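Local structure of CrmK (Actinoalloteichus sp. WH1-2216-6, 5I1V) at residues Gly121-Gly126 with Tyr138-Arg143; Val158-Glu163 with Asp486-Phe491; Arg339-Ser344 with Tyr449-Leu454. The protein is a flavin-dependent oxidase with covalently bound FAD, involved in recycling a shunt product during caerulomycin biosynthesis. All blocks are in the same frame, centred on the assembly; numbering follows the deposited sequence.

Interaction 1: residues Gly121-Gly126 with Tyr138-Arg143; sequences GGFCMG and YGPLSR. With FAD (flavin-adenine dinucleotide), chain E.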
loop_
_atom_site.group_PDB
_atom_site.type_symbol
_atom_site.label_atom_id
_atom_site.label_comp_id
_atom_site.label_asym_id
_atom_site.label_seq_id
_atom_site.Cartn_x
_atom_site.Cartn_y
_atom_site.Cartn_z
ATOM N N GLY A 121 -8.534 7.259 -12.865
ATOM C CA GLY A 121 -8.642 5.830 -12.718
ATOM C C GLY A 121 -9.171 5.615 -11.310
ATOM O O GLY A 121 -9.554 6.556 -10.637
ATOM N N GLY A 122 -9.140 4.398 -10.842
ATOM C CA GLY A 122 -9.816 4.080 -9.586
ATOM C C GLY A 122 -9.037 4.390 -8.332
ATOM O O GLY A 122 -7.872 4.816 -8.379
ATOM N N PHE A 123 -9.702 4.120 -7.209
ATOM C CA PHE A 123 -9.164 4.374 -5.907
ATOM C C PHE A 123 -8.611 3.121 -5.219
ATOM O O PHE A 123 -8.518 3.102 -3.994
ATOM C CB PHE A 123 -10.210 5.095 -5.007
ATOM C CG PHE A 123 -11.523 4.346 -4.795
ATOM C CD1 PHE A 123 -11.639 3.349 -3.831
ATOM C CD2 PHE A 123 -12.668 4.695 -5.512
ATOM C CE1 PHE A 123 -12.850 2.692 -3.621
ATOM C CE2 PHE A 123 -13.881 4.032 -5.312
ATOM C CZ PHE A 123 -13.970 3.032 -4.363
ATOM N N CYS A 124 -8.236 2.067 -5.950
ATOM C CA CYS A 124 -7.609 0.960 -5.237
ATOM C C CYS A 124 -6.157 0.708 -5.681
ATOM O O CYS A 124 -5.870 0.614 -6.869
ATOM C CB CYS A 124 -8.461 -0.293 -5.301
ATOM S SG CYS A 124 -10.188 -0.161 -4.676
ATOM N N MET A 125 -5.271 0.579 -4.690
ATOM C CA MET A 125 -3.833 0.730 -4.878
ATOM C C MET A 125 -3.191 -0.327 -5.724
ATOM O O MET A 125 -2.319 -0.011 -6.547
ATOM C CB MET A 125 -3.132 0.732 -3.518
ATOM C CG MET A 125 -3.323 2.043 -2.781
ATOM S SD MET A 125 -2.637 3.450 -3.700
ATOM C CE MET A 125 -0.893 2.954 -3.623
ATOM N N GLY A 126 -3.643 -1.573 -5.542
ATOM C CA GLY A 126 -3.041 -2.704 -6.197
ATOM C C GLY A 126 -3.667 -3.130 -7.528
ATOM O O GLY A 126 -3.270 -4.142 -8.081
ATOM N N TYR A 138 -12.863 3.949 -13.782
ATOM C CA TYR A 138 -13.309 5.232 -13.266
ATOM C C TYR A 138 -12.862 5.438 -11.811
ATOM O O TYR A 138 -12.431 4.510 -11.109
ATOM C CB TYR A 138 -14.819 5.332 -13.302
ATOM C CG TYR A 138 -15.477 4.543 -12.230
ATOM C CD1 TYR A 138 -15.629 3.180 -12.353
ATOM C CD2 TYR A 138 -15.947 5.144 -11.072
ATOM C CE1 TYR A 138 -16.232 2.423 -11.341
ATOM C CE2 TYR A 138 -16.521 4.389 -10.060
ATOM C CZ TYR A 138 -16.658 3.026 -10.197
ATOM O OH TYR A 138 -17.242 2.247 -9.181
ATOM N N GLY A 139 -12.954 6.674 -11.372
ATOM C CA GLY A 139 -12.740 6.989 -9.991
ATOM C C GLY A 139 -13.124 8.399 -9.605
ATOM O O GLY A 139 -13.942 9.030 -10.272
ATOM N N PRO A 140 -12.605 8.862 -8.461
ATOM C CA PRO A 140 -13.094 10.113 -7.876
ATOM C C PRO A 140 -12.986 11.326 -8.756
ATOM O O PRO A 140 -13.769 12.258 -8.591
ATOM C CB PRO A 140 -12.257 10.270 -6.606
ATOM C CG PRO A 140 -11.956 8.885 -6.198
ATOM C CD PRO A 140 -11.801 8.100 -7.487
ATOM N N LEU A 141 -12.056 11.357 -9.697
ATOM C CA LEU A 141 -11.967 12.511 -10.583
ATOM C C LEU A 141 -12.817 12.331 -11.860
ATOM O O LEU A 141 -12.775 13.193 -12.732
ATOM C CB LEU A 141 -10.507 12.798 -10.983
ATOM C CG LEU A 141 -9.522 13.168 -9.841
ATOM C CD1 LEU A 141 -8.101 13.458 -10.337
ATOM C CD2 LEU A 141 -10.059 14.403 -9.130
ATOM N N SER A 142 -13.575 11.250 -11.991
ATOM C CA SER A 142 -14.268 11.036 -13.282
ATOM C C SER A 142 -15.330 12.128 -13.553
ATOM O O SER A 142 -15.533 12.481 -14.692
ATOM C CB SER A 142 -14.890 9.644 -13.363
ATOM O OG SER A 142 -13.864 8.655 -13.449
ATOM N N ARG A 143 -16.017 12.645 -12.521
ATOM C CA ARG A 143 -16.925 13.796 -12.771
ATOM C C ARG A 143 -16.291 14.992 -13.462
ATOM O O ARG A 143 -16.919 15.640 -14.289
ATOM C CB ARG A 143 -17.639 14.211 -11.481
ATOM C CG ARG A 143 -18.626 13.154 -11.142
ATOM C CD ARG A 143 -18.951 13.097 -9.688
ATOM N NE ARG A 143 -19.552 14.318 -9.158
ATOM C CZ ARG A 143 -20.863 14.581 -9.130
ATOM N NH1 ARG A 143 -21.753 13.750 -9.680
ATOM N NH2 ARG A 143 -21.283 15.713 -8.567
HETATM P PA FAD E . -6.599 -9.311 -12.972
HETATM O O1A FAD E . -7.287 -10.201 -11.967
HETATM O O2A FAD E . -5.128 -9.549 -13.156
HETATM O O5B FAD E . -7.338 -9.385 -14.355
HETATM C C5B FAD E . -8.696 -8.994 -14.529
HETATM C C4B FAD E . -9.221 -9.583 -15.846
HETATM O O4B FAD E . -8.518 -8.909 -16.909
HETATM C C3B FAD E . -8.981 -11.055 -16.108
HETATM O O3B FAD E . -9.969 -11.512 -17.014
HETATM C C2B FAD E . -7.648 -11.075 -16.803
HETATM O O2B FAD E . -7.264 -12.280 -17.473
HETATM C C1B FAD E . -7.733 -9.805 -17.660
HETATM N N9A FAD E . -6.405 -9.169 -17.842
HETATM C C8A FAD E . -5.484 -8.798 -16.902
HETATM N N7A FAD E . -4.340 -8.352 -17.516
HETATM C C5A FAD E . -4.569 -8.444 -18.809
HETATM C C6A FAD E . -3.775 -8.106 -19.963
HETATM N N6A FAD E . -2.587 -7.578 -19.740
HETATM N N1A FAD E . -4.312 -8.343 -21.165
HETATM C C2A FAD E . -5.527 -8.909 -21.326
HETATM N N3A FAD E . -6.358 -9.200 -20.292
HETATM C C4A FAD E . -5.857 -9.025 -19.042
HETATM N N1 FAD E . -12.341 -0.428 -10.897
HETATM C C2 FAD E . -12.630 0.870 -11.146
HETATM O O2 FAD E . -12.994 1.218 -12.276
HETATM N N3 FAD E . -12.541 1.836 -10.206
HETATM C C4 FAD E . -12.202 1.614 -8.943
HETATM O O4 FAD E . -12.099 2.551 -8.124
HETATM C C4X FAD E . -11.858 0.249 -8.573
HETATM N N5 FAD E . -11.498 -0.057 -7.297
HETATM C C5X FAD E . -11.088 -1.305 -7.024
HETATM C C6 FAD E . -10.561 -1.602 -5.767
HETATM C C7 FAD E . -10.129 -2.878 -5.406
HETATM C C7M FAD E . -9.554 -3.122 -4.005
HETATM C C8 FAD E . -10.246 -3.934 -6.435
HETATM C C8M FAD E . -9.832 -5.350 -6.142
HETATM C C9 FAD E . -10.777 -3.669 -7.702
HETATM C C9A FAD E . -11.200 -2.384 -8.038
HETATM N N10 FAD E . -11.716 -2.081 -9.303
HETATM C C10 FAD E . -12.012 -0.768 -9.617
HETATM C "C1'" FAD E . -12.082 -3.128 -10.257
HETATM C "C2'" FAD E . -10.962 -3.387 -11.212
HETATM O "O2'" FAD E . -10.985 -2.389 -12.214
HETATM C "C3'" FAD E . -11.022 -4.753 -11.810
HETATM O "O3'" FAD E . -10.987 -5.732 -10.735
HETATM C "C4'" FAD E . -9.882 -4.975 -12.827
HETATM O "O4'" FAD E . -10.339 -5.937 -13.777
HETATM C "C5'" FAD E . -8.623 -5.447 -12.127
HETATM O "O5'" FAD E . -7.583 -5.546 -13.100
HETATM P P FAD E . -6.304 -6.371 -12.653
HETATM O O1P FAD E . -5.825 -5.907 -11.327
HETATM O O2P FAD E . -5.325 -6.420 -13.784
HETATM O O3P FAD E . -6.940 -7.848 -12.452
HETATM O O HOH W 1 -9.998 9.251 -10.350
#

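Interaction 2: residues Val158-Glu163 with Asp486-Phe491; sequences VVVDAE and DPRNVF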
loop_
_atom_site.group_PDB
_atom_site.type_symbol
_atom_site.label_atom_id
_atom_site.label_comp_id
_atom_site.label_asym_id
_atom_site.label_seq_id
_atom_site.Cartn_x
_atom_site.Cartn_y
_atom_site.Cartn_z
ATOM N N VAL A 158 -0.870 -8.514 -27.951
ATOM C CA VAL A 158 -0.427 -9.740 -28.546
ATOM C C VAL A 158 -1.657 -10.535 -28.913
ATOM O O VAL A 158 -2.471 -10.871 -28.053
ATOM C CB VAL A 158 0.458 -10.516 -27.548
ATOM C CG1 VAL A 158 0.841 -11.874 -28.086
ATOM C CG2 VAL A 158 1.721 -9.720 -27.263
ATOM N N VAL A 159 -1.748 -10.858 -30.185
ATOM C CA VAL A 159 -2.945 -11.477 -30.756
ATOM C C VAL A 159 -2.577 -12.755 -31.542
ATOM O O VAL A 159 -1.415 -12.955 -31.891
ATOM C CB VAL A 159 -3.699 -10.551 -31.693
ATOM C CG1 VAL A 159 -4.362 -9.419 -30.953
ATOM C CG2 VAL A 159 -2.794 -10.025 -32.829
ATOM N N VAL A 160 -3.575 -13.602 -31.767
ATOM C CA VAL A 160 -3.433 -14.915 -32.399
ATOM C C VAL A 160 -4.370 -15.031 -33.605
ATOM O O VAL A 160 -5.585 -14.896 -33.477
ATOM C CB VAL A 160 -3.795 -16.038 -31.420
ATOM C CG1 VAL A 160 -3.495 -17.410 -32.030
ATOM C CG2 VAL A 160 -3.076 -15.840 -30.083
ATOM N N ASP A 161 -3.816 -15.250 -34.778
ATOM C CA ASP A 161 -4.674 -15.365 -35.987
ATOM C C ASP A 161 -5.286 -16.740 -36.126
ATOM O O ASP A 161 -5.031 -17.589 -35.293
ATOM C CB ASP A 161 -3.921 -14.934 -37.244
ATOM C CG ASP A 161 -2.961 -15.968 -37.781
ATOM O OD1 ASP A 161 -2.879 -17.113 -37.277
ATOM O OD2 ASP A 161 -2.270 -15.609 -38.763
ATOM N N ALA A 162 -6.138 -16.935 -37.152
ATOM C CA ALA A 162 -6.890 -18.175 -37.359
ATOM C C ALA A 162 -5.995 -19.431 -37.517
ATOM O O ALA A 162 -6.371 -20.496 -37.067
ATOM C CB ALA A 162 -7.833 -18.030 -38.546
ATOM N N GLU A 163 -4.804 -19.287 -38.102
ATOM C CA GLU A 163 -3.852 -20.400 -38.162
ATOM C C GLU A 163 -3.028 -20.547 -36.911
ATOM O O GLU A 163 -2.168 -21.413 -36.861
ATOM C CB GLU A 163 -2.864 -20.262 -39.324
ATOM C CG GLU A 163 -3.419 -20.705 -40.648
ATOM C CD GLU A 163 -4.162 -19.588 -41.303
ATOM O OE1 GLU A 163 -3.477 -18.693 -41.842
ATOM O OE2 GLU A 163 -5.417 -19.604 -41.261
ATOM N N ASP A 486 -9.477 -12.546 -32.421
ATOM C CA ASP A 486 -9.232 -13.825 -31.752
ATOM C C ASP A 486 -10.162 -14.895 -32.339
ATOM O O ASP A 486 -11.054 -15.410 -31.638
ATOM C CB ASP A 486 -9.422 -13.694 -30.221
ATOM C CG ASP A 486 -9.058 -14.971 -29.465
ATOM O OD1 ASP A 486 -8.336 -15.832 -30.019
ATOM O OD2 ASP A 486 -9.568 -15.175 -28.329
ATOM N N PRO A 487 -9.952 -15.231 -33.635
ATOM C CA PRO A 487 -10.835 -16.170 -34.322
ATOM C C PRO A 487 -10.828 -17.570 -33.709
ATOM O O PRO A 487 -11.775 -18.282 -33.902
ATOM C CB PRO A 487 -10.246 -16.248 -35.754
ATOM C CG PRO A 487 -8.894 -15.648 -35.656
ATOM C CD PRO A 487 -8.974 -14.638 -34.570
ATOM N N ARG A 488 -9.760 -17.982 -33.023
ATOM C CA ARG A 488 -9.741 -19.301 -32.415
ATOM C C ARG A 488 -10.238 -19.307 -30.977
ATOM O O ARG A 488 -10.279 -20.355 -30.374
ATOM C CB ARG A 488 -8.353 -19.914 -32.453
ATOM C CG ARG A 488 -7.681 -19.877 -33.828
ATOM C CD ARG A 488 -6.188 -20.051 -33.691
ATOM N NE ARG A 488 -5.871 -21.331 -33.096
ATOM C CZ ARG A 488 -5.797 -22.467 -33.770
ATOM N NH1 ARG A 488 -6.013 -22.500 -35.077
ATOM N NH2 ARG A 488 -5.496 -23.588 -33.128
ATOM N N ASN A 489 -10.693 -18.177 -30.460
ATOM C CA ASN A 489 -11.227 -18.080 -29.079
ATOM C C ASN A 489 -10.186 -18.590 -28.062
ATOM O O ASN A 489 -10.501 -19.345 -27.143
ATOM C CB ASN A 489 -12.565 -18.809 -28.909
ATOM C CG ASN A 489 -13.345 -18.362 -27.664
ATOM O OD1 ASN A 489 -13.258 -17.215 -27.220
ATOM N ND2 ASN A 489 -14.087 -19.289 -27.065
ATOM N N VAL A 490 -8.943 -18.186 -28.265
ATOM C CA VAL A 490 -7.865 -18.489 -27.339
ATOM C C VAL A 490 -8.089 -17.882 -25.951
ATOM O O VAL A 490 -7.763 -18.480 -24.935
ATOM C CB VAL A 490 -6.527 -17.989 -27.898
ATOM C CG1 VAL A 490 -5.420 -18.085 -26.862
ATOM C CG2 VAL A 490 -6.131 -18.822 -29.110
ATOM N N PHE A 491 -8.563 -16.642 -25.935
ATOM C CA PHE A 491 -8.769 -15.911 -24.711
ATOM C C PHE A 491 -10.219 -15.948 -24.306
ATOM O O PHE A 491 -11.076 -15.334 -24.951
ATOM C CB PHE A 491 -8.274 -14.479 -24.925
ATOM C CG PHE A 491 -6.858 -14.445 -25.412
ATOM C CD1 PHE A 491 -5.812 -14.632 -24.506
ATOM C CD2 PHE A 491 -6.559 -14.292 -26.748
ATOM C CE1 PHE A 491 -4.503 -14.645 -24.949
ATOM C CE2 PHE A 491 -5.265 -14.274 -27.198
ATOM C CZ PHE A 491 -4.218 -14.478 -26.294
HETATM O O HOH W 2 -7.312 -16.591 -32.275
#

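Interaction 3: residues Arg339-Ser344 with Tyr449-Leu454; sequences RRKVKS and YPDIDL. With FAD (flavin-adenine dinucleotide), chain E.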
loop_
_atom_site.group_PDB
_atom_site.type_symbol
_atom_site.label_atom_id
_atom_site.label_comp_id
_atom_site.label_asym_id
_atom_site.label_seq_id
_atom_site.Cartn_x
_atom_site.Cartn_y
_atom_site.Cartn_z
ATOM N N ARG A 339 -11.385 -13.544 1.442
ATOM C CA ARG A 339 -12.376 -14.121 0.529
ATOM C C ARG A 339 -13.446 -13.055 0.279
ATOM O O ARG A 339 -13.802 -12.306 1.198
ATOM C CB ARG A 339 -12.944 -15.400 1.119
ATOM C CG ARG A 339 -11.909 -16.461 1.438
ATOM C CD ARG A 339 -12.473 -17.651 2.212
ATOM N NE ARG A 339 -13.195 -18.604 1.366
ATOM C CZ ARG A 339 -12.619 -19.560 0.632
ATOM N NH1 ARG A 339 -11.302 -19.709 0.603
ATOM N NH2 ARG A 339 -13.363 -20.349 -0.127
ATOM N N ARG A 340 -13.938 -12.952 -0.945
ATOM C CA ARG A 340 -14.823 -11.829 -1.331
ATOM C C ARG A 340 -15.860 -12.206 -2.321
ATOM O O ARG A 340 -15.654 -13.112 -3.138
ATOM C CB ARG A 340 -14.045 -10.680 -2.007
ATOM C CG ARG A 340 -12.716 -10.345 -1.387
ATOM C CD ARG A 340 -11.943 -9.337 -2.236
ATOM N NE ARG A 340 -10.650 -9.056 -1.600
ATOM C CZ ARG A 340 -10.489 -8.215 -0.584
ATOM N NH1 ARG A 340 -9.288 -8.057 -0.040
ATOM N NH2 ARG A 340 -11.534 -7.544 -0.092
ATOM N N LYS A 341 -16.958 -11.445 -2.323
ATOM C CA LYS A 341 -17.918 -11.465 -3.386
ATOM C C LYS A 341 -18.369 -10.004 -3.636
ATOM O O LYS A 341 -18.664 -9.255 -2.695
ATOM C CB LYS A 341 -19.094 -12.349 -3.010
ATOM C CG LYS A 341 -20.238 -12.428 -4.008
ATOM C CD LYS A 341 -19.893 -13.181 -5.263
ATOM C CE LYS A 341 -21.058 -13.213 -6.251
ATOM N NZ LYS A 341 -20.597 -13.305 -7.680
ATOM N N VAL A 342 -18.399 -9.590 -4.897
ATOM C CA VAL A 342 -18.812 -8.215 -5.241
ATOM C C VAL A 342 -19.955 -8.261 -6.240
ATOM O O VAL A 342 -20.111 -9.222 -6.994
ATOM C CB VAL A 342 -17.684 -7.341 -5.805
ATOM C CG1 VAL A 342 -16.584 -7.129 -4.764
ATOM C CG2 VAL A 342 -17.174 -7.942 -7.130
ATOM N N LYS A 343 -20.806 -7.243 -6.187
ATOM C CA LYS A 343 -21.833 -7.049 -7.178
ATOM C C LYS A 343 -21.909 -5.539 -7.507
ATOM O O LYS A 343 -21.398 -4.702 -6.787
ATOM C CB LYS A 343 -23.195 -7.567 -6.657
ATOM C CG LYS A 343 -23.226 -9.051 -6.324
ATOM C CD LYS A 343 -24.610 -9.499 -5.890
ATOM C CE LYS A 343 -24.694 -10.997 -5.751
ATOM N NZ LYS A 343 -25.184 -11.628 -7.012
ATOM N N SER A 344 -22.590 -5.224 -8.576
ATOM C CA SER A 344 -22.611 -3.917 -9.148
ATOM C C SER A 344 -23.983 -3.649 -9.739
ATOM O O SER A 344 -24.631 -4.576 -10.230
ATOM C CB SER A 344 -21.516 -3.894 -10.226
ATOM O OG SER A 344 -21.849 -3.097 -11.315
ATOM N N TYR A 449 -16.531 -5.164 -12.153
ATOM C CA TYR A 449 -17.038 -5.890 -10.958
ATOM C C TYR A 449 -17.913 -7.064 -11.401
ATOM O O TYR A 449 -19.112 -7.044 -11.163
ATOM C CB TYR A 449 -17.871 -4.976 -10.076
ATOM C CG TYR A 449 -17.083 -3.814 -9.514
ATOM C CD1 TYR A 449 -15.895 -4.042 -8.846
ATOM C CD2 TYR A 449 -17.563 -2.519 -9.573
ATOM C CE1 TYR A 449 -15.156 -3.019 -8.309
ATOM C CE2 TYR A 449 -16.809 -1.464 -9.050
ATOM C CZ TYR A 449 -15.608 -1.733 -8.429
ATOM O OH TYR A 449 -14.830 -0.753 -7.881
ATOM N N PRO A 450 -17.331 -8.058 -12.080
ATOM C CA PRO A 450 -18.166 -9.107 -12.676
ATOM C C PRO A 450 -18.845 -9.985 -11.634
ATOM O O PRO A 450 -18.243 -10.298 -10.627
ATOM C CB PRO A 450 -17.172 -10.002 -13.398
ATOM C CG PRO A 450 -15.895 -9.814 -12.612
ATOM C CD PRO A 450 -15.894 -8.370 -12.218
ATOM N N ASP A 451 -20.042 -10.441 -11.959
ATOM C CA ASP A 451 -20.786 -11.289 -11.014
ATOM C C ASP A 451 -21.382 -12.429 -11.789
ATOM O O ASP A 451 -22.361 -12.220 -12.527
ATOM C CB ASP A 451 -21.876 -10.442 -10.444
ATOM C CG ASP A 451 -22.816 -11.198 -9.527
ATOM O OD1 ASP A 451 -22.595 -12.400 -9.219
ATOM O OD2 ASP A 451 -23.800 -10.526 -9.117
ATOM N N ILE A 452 -20.867 -13.635 -11.603
ATOM C CA ILE A 452 -21.342 -14.739 -12.452
ATOM C C ILE A 452 -22.805 -15.108 -12.146
ATOM O O ILE A 452 -23.440 -15.797 -12.942
ATOM C CB ILE A 452 -20.475 -16.028 -12.406
ATOM C CG1 ILE A 452 -20.479 -16.632 -10.993
ATOM C CG2 ILE A 452 -19.098 -15.735 -13.036
ATOM C CD1 ILE A 452 -19.648 -17.892 -10.773
ATOM N N ASP A 453 -23.319 -14.654 -11.000
ATOM C CA ASP A 453 -24.758 -14.824 -10.676
ATOM C C ASP A 453 -25.673 -14.208 -11.746
ATOM O O ASP A 453 -26.802 -14.668 -11.881
ATOM C CB ASP A 453 -25.111 -14.266 -9.294
ATOM C CG ASP A 453 -24.340 -14.949 -8.150
ATOM O OD1 ASP A 453 -23.803 -16.055 -8.359
ATOM O OD2 ASP A 453 -24.262 -14.372 -7.034
ATOM N N LEU A 454 -25.195 -13.235 -12.549
ATOM C CA LEU A 454 -26.053 -12.639 -13.594
ATOM C C LEU A 454 -26.286 -13.598 -14.741
ATOM O O LEU A 454 -27.140 -13.363 -15.548
ATOM C CB LEU A 454 -25.556 -11.270 -14.109
ATOM C CG LEU A 454 -25.282 -10.154 -13.093
ATOM C CD1 LEU A 454 -24.943 -8.830 -13.773
ATOM C CD2 LEU A 454 -26.388 -9.960 -12.079
HETATM P PA FAD E . -6.599 -9.311 -12.972
HETATM O O1A FAD E . -7.287 -10.201 -11.967
HETATM O O2A FAD E . -5.128 -9.549 -13.156
HETATM O O5B FAD E . -7.338 -9.385 -14.355
HETATM C C5B FAD E . -8.696 -8.994 -14.529
HETATM C C4B FAD E . -9.221 -9.583 -15.846
HETATM O O4B FAD E . -8.518 -8.909 -16.909
HETATM C C3B FAD E . -8.981 -11.055 -16.108
HETATM O O3B FAD E . -9.969 -11.512 -17.014
HETATM C C2B FAD E . -7.648 -11.075 -16.803
HETATM O O2B FAD E . -7.264 -12.280 -17.473
HETATM C C1B FAD E . -7.733 -9.805 -17.660
HETATM N N9A FAD E . -6.405 -9.169 -17.842
HETATM C C8A FAD E . -5.484 -8.798 -16.902
HETATM N N7A FAD E . -4.340 -8.352 -17.516
HETATM C C5A FAD E . -4.569 -8.444 -18.809
HETATM C C6A FAD E . -3.775 -8.106 -19.963
HETATM N N6A FAD E . -2.587 -7.578 -19.740
HETATM N N1A FAD E . -4.312 -8.343 -21.165
HETATM C C2A FAD E . -5.527 -8.909 -21.326
HETATM N N3A FAD E . -6.358 -9.200 -20.292
HETATM C C4A FAD E . -5.857 -9.025 -19.042
HETATM N N1 FAD E . -12.341 -0.428 -10.897
HETATM C C2 FAD E . -12.630 0.870 -11.146
HETATM O O2 FAD E . -12.994 1.218 -12.276
HETATM N N3 FAD E . -12.541 1.836 -10.206
HETATM C C4 FAD E . -12.202 1.614 -8.943
HETATM O O4 FAD E . -12.099 2.551 -8.124
HETATM C C4X FAD E . -11.858 0.249 -8.573
HETATM N N5 FAD E . -11.498 -0.057 -7.297
HETATM C C5X FAD E . -11.088 -1.305 -7.024
HETATM C C6 FAD E . -10.561 -1.602 -5.767
HETATM C C7 FAD E . -10.129 -2.878 -5.406
HETATM C C7M FAD E . -9.554 -3.122 -4.005
HETATM C C8 FAD E . -10.246 -3.934 -6.435
HETATM C C8M FAD E . -9.832 -5.350 -6.142
HETATM C C9 FAD E . -10.777 -3.669 -7.702
HETATM C C9A FAD E . -11.200 -2.384 -8.038
HETATM N N10 FAD E . -11.716 -2.081 -9.303
HETATM C C10 FAD E . -12.012 -0.768 -9.617
HETATM C "C1'" FAD E . -12.082 -3.128 -10.257
HETATM C "C2'" FAD E . -10.962 -3.387 -11.212
HETATM O "O2'" FAD E . -10.985 -2.389 -12.214
HETATM C "C3'" FAD E . -11.022 -4.753 -11.810
HETATM O "O3'" FAD E . -10.987 -5.732 -10.735
HETATM C "C4'" FAD E . -9.882 -4.975 -12.827
HETATM O "O4'" FAD E . -10.339 -5.937 -13.777
HETATM C "C5'" FAD E . -8.623 -5.447 -12.127
HETATM O "O5'" FAD E . -7.583 -5.546 -13.100
HETATM P P FAD E . -6.304 -6.371 -12.653
HETATM O O1P FAD E . -5.825 -5.907 -11.327
HETATM O O2P FAD E . -5.325 -6.420 -13.784
HETATM O O3P FAD E . -6.940 -7.848 -12.452
HETATM O O HOH W 3 -18.678 -11.194 -8.110
HETATM O O HOH W 4 -23.769 -7.844 -10.094
#

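Interaction 1: residues Gly121-Gly126 with Tyr138-Arg143
Phe123 and Pro140 meet where two loops of the FAD-binding domain converge on the pyrimidine end of the flavin: CD of the proline lies 4.0 Å from CD2 of Phe123, at the edge of the phenyl ring and near its plane. The Phe123 ring reaches this place with CG between its backbone N and carbonyl carbon (chi1 59°), and that turn also lays one ring face over FAD O4, offset toward the rim. The backbone of the same residue grips the oxygen, Phe123 N donating to FAD O4 over 3.0 Å. Tyr138 answers from the other loop with two backbone bonds, the straighter from its N to FAD O2 (168°), the shorter from FAD N3 to its O (2.8 Å). Its CB points away from the first loop, and chi1 of 76° swings the phenol so that the pyrimidine edge at N3 lies over one face, near the rim. Tyr446 and Tyr380 pack edge-to-face against that phenol.

Between the loops the backbones come so close that glycine is the fitting residue. CA of Gly139 makes a CH···O contact of 3.3 Å with Gly121 O, and a CB on Gly139 would clash with that same oxygen; one on Gly122 would run into FAD C4. A water donates to Gly121 O and accepts from Leu141 N, while Ser142 OG accepts from Gly139 N at 3.0 Å and steadies the turn from Gly139 to Ser142.

Cys124 SG is bonded covalently to FAD C6 at 1.8 Å. One loop thus holds the flavin by a thioether as well as a hydrogen bond, and the donors at O2 and O4 would probably draw electron density into the pyrimidine, making the ring system easier to reduce.

Interaction 2: residues Val158-Glu163 with Asp486-Phe491
Val160 and Asp486 bring their CA atoms within 5.9 Å where the end of strand 152-160, in the antiparallel sheet of the FAD-binding domain, meets the type I turn Asp486-Asn489 that follows helix 475-485 in the berberine-like C-terminal region. Val160, beta-branched and at home in a strand, points toward the turn and divides its two methyls: CG1 meets Val490 CG2 and Arg488 CD, while CG2 approaches Phe491 CE2 at 3.9 Å. The Phe491 ring is steadied from its own segment, Val490 CG1 lying over the centre of one face. Farther out, the pyrrolidine ring of Pro487 lies against Ala162, whose small CB lets CG of the proline come to 3.4 Å from Ala162 N. Asp486 organises the turn: OD1 accepts from Val490 N through its syn lone pair, OD2 takes Phe491 N, and Lys482 forms a salt bridge with OD2. A water bridges the segments by donating to Val160 O and Asp486 OD1 and accepting from Arg488 N. The arginine chain, bent at chi3 (61°), passes CD by Asp161 O and turns its guanidinium edge so that NH1 donates to Ala162 O over 2.8 Å, with that oxygen only 6° out of the guanidinium plane.

Interaction 3: residues Arg339-Ser344 with Tyr449-Leu454
Asp451 OD1 is gripped from opposite faces of its carboxylate plane, by Lys341 NZ in a salt bridge of 2.7 Å and by Asp453 N at 3.0 Å; the second bond makes an Asx turn. The turn lies in a loop of the berberine-like region, set against strand 339-347 of the large antiparallel sheet. OD2 of the same aspartate receives Lys343 NZ through its syn lone pair in a second salt bridge, again 2.7 Å. Asp451 CG stands anti to the backbone N (chi1 175°), which carries the group out to the strand. Lys343 bends at chi4 to bridge also to the anti lone pair of Asp453 OD2 at 2.9 Å, completing a salt-bridge network of Lys341, Lys343, Asp451 and Asp453; Arg422 joins it at Asp453 OD2 and Glu67 at Lys341. These buried opposite charges probably keep one another ionised. An asparagine in place of Asp451 would probably leave the two ammonium groups with too little negative charge between them and weaken the tie between loop and strand.

At the flavin end, Ser344 is small enough for its CB to pack 3.8 Å from Tyr449 CB, while its OG bonds to Tyr446 N. Val342 CG2 fills in beside the same tyrosine methylene. The phenol then leads away from the strand to the isoalloxazine, where Tyr449 OH lies 3.2 Å from FAD C4X.

Interactions 1 and 3 share the flavin and touch directly: Tyr138 OH packs 3.7 Å from Tyr449 CE2, although the centres of the two contacts lie about 19 Å apart. Interaction 1 holds the pyrimidine edge and the C6 position, whereas Tyr449 of interaction 3 approaches the middle of the ring system, so the FAD-binding domain and the berberine-like region both help to form the flavin site. Interaction 2 joins the same two regions elsewhere, its centre about 32 Å from that of interaction 1 and 28 Å from that of interaction 3. It is not remote from the cofactor, however, since the Phe491 side chain comes within about 7 Å of FAD.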